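Local coordinates for dITP/XTP pyrophosphatase (Coxiella burnetii, PDB 3TQU), which probably hydrolyses non-canonical purine nucleoside triphosphates such as XTP, dITP and ITP to their monophosphates, cleansing the nucleotide pool, at residues Asn95-Asp98 with Ala99-Ile102. Sequence-based numbering, arbitrary orientation.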
# COMPACT_ATOMS: atom_id res chain seq x y z
N ASN A 95 17.89 -22.93 -2.41
CA ASN A 95 19.32 -23.18 -2.23
C ASN A 95 20.18 -22.68 -3.40
O ASN A 95 21.33 -23.08 -3.54
CB ASN A 95 19.57 -24.67 -1.99
CG ASN A 95 19.10 -25.12 -0.62
OD1 ASN A 95 18.49 -24.35 0.13
ND2 ASN A 95 19.37 -26.37 -0.28
N ALA A 96 19.62 -21.80 -4.22
CA ALA A 96 20.36 -21.22 -5.34
C ALA A 96 21.13 -19.99 -4.89
O ALA A 96 20.83 -19.40 -3.85
CB ALA A 96 19.41 -20.88 -6.48
N THR A 97 22.12 -19.60 -5.68
CA THR A 97 22.96 -18.44 -5.38
C THR A 97 22.49 -17.21 -6.15
O THR A 97 21.63 -17.30 -7.03
CB THR A 97 24.42 -18.71 -5.76
OG1 THR A 97 24.49 -18.97 -7.17
CG2 THR A 97 24.96 -19.91 -4.99
N ASP A 98 23.08 -16.06 -5.83
CA ASP A 98 22.79 -14.83 -6.57
C ASP A 98 23.22 -15.00 -8.02
O ASP A 98 22.52 -14.58 -8.94
CB ASP A 98 23.52 -13.64 -5.95
CG ASP A 98 22.92 -13.21 -4.63
OD1 ASP A 98 21.82 -13.69 -4.27
OD2 ASP A 98 23.56 -12.37 -3.95
N ALA A 99 24.38 -15.61 -8.22
CA ALA A 99 24.91 -15.86 -9.56
C ALA A 99 23.95 -16.70 -10.40
O ALA A 99 23.74 -16.42 -11.58
CB ALA A 99 26.26 -16.54 -9.47
N GLU A 100 23.38 -17.73 -9.78
CA GLU A 100 22.42 -18.60 -10.47
C GLU A 100 21.18 -17.83 -10.89
O GLU A 100 20.70 -17.97 -12.02
CB GLU A 100 22.02 -19.77 -9.57
CG GLU A 100 23.11 -20.79 -9.34
CD GLU A 100 22.63 -21.95 -8.49
OE1 GLU A 100 21.97 -22.86 -9.05
OE2 GLU A 100 22.90 -21.96 -7.28
N ARG A 101 20.65 -17.03 -9.97
CA ARG A 101 19.46 -16.23 -10.25
C ARG A 101 19.70 -15.24 -11.39
O ARG A 101 18.84 -15.04 -12.24
CB ARG A 101 19.00 -15.48 -8.99
CG ARG A 101 18.29 -16.37 -7.98
CD ARG A 101 17.88 -15.60 -6.73
NE ARG A 101 18.99 -15.42 -5.81
CZ ARG A 101 19.36 -16.33 -4.91
NH1 ARG A 101 18.71 -17.48 -4.81
NH2 ARG A 101 20.39 -16.09 -4.11
N ILE A 102 20.88 -14.63 -11.40
CA ILE A 102 21.27 -13.71 -12.47
C ILE A 102 21.23 -14.42 -13.82
O ILE A 102 20.74 -13.87 -14.81
CB ILE A 102 22.68 -13.14 -12.23
CG1 ILE A 102 22.65 -12.13 -11.08
CG2 ILE A 102 23.20 -12.48 -13.49
CD1 ILE A 102 24.02 -11.75 -10.56
O HOH W 1 23.14 -23.93 -5.74
O HOH W 2 17.54 -19.54 -3.36
O HOH W 3 19.42 -12.60 -6.28
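Ala99 sets its methyl group beside the hydroxyl of Thr97, with Ala99 CB 3.8 Å from Thr97 OG1, in the first turn of helix 98-112. One residue on, Glu100 closes a reciprocal pair of bonds with Thr97. Glu100 N donates to Thr97 OG1 (3.1 Å). In return Thr97 N donates to Glu100 OE2 (3.0 Å), the N-H coming in from above the carboxylate plane. With Thr97 chi1 at 61°, OG1 sits between its own backbone N and carbonyl carbon, turned to the start of the helix. The Glu100 chain passes the threonine side chain at about a right angle, while water 1 lies between Glu100 OE2 and Asn95 O, unusually near OE2.

Arg101 bends at chi3 (-80°) and folds its guanidinium back over the incoming chain. One face lies over Thr97 O, which also accepts a hydrogen bond from Arg101 N, the first helical bond. At the edge, Arg101 NH2 donates almost straight to Asp98 OD1 (2.8 Å) in a salt bridge. OD1 lies in the guanidinium plane and is met on its anti side, somewhat out of the plane of a carboxylate turned 73° against it. NH1 and NH2 both make weak bonds to Ala96 O, and water 3 sits at the guanidinium edge, accepting from NE. The other carboxylate oxygen of Asp98 accepts a hydrogen bond from Gly158 N, in the predicted substrate-binding loop.

Ile102, the buried member, completes the turn with Ile102 N bonded to Asp98 O (3.0 Å); its side chain packs on Pro151 and Ile162. Thr97 as N-cap and Glu100 three residues later make a classic capping box, here starting the helix of this HAM1-family protein, with Asp98 linking that start to the loop predicted to hold the nucleotide.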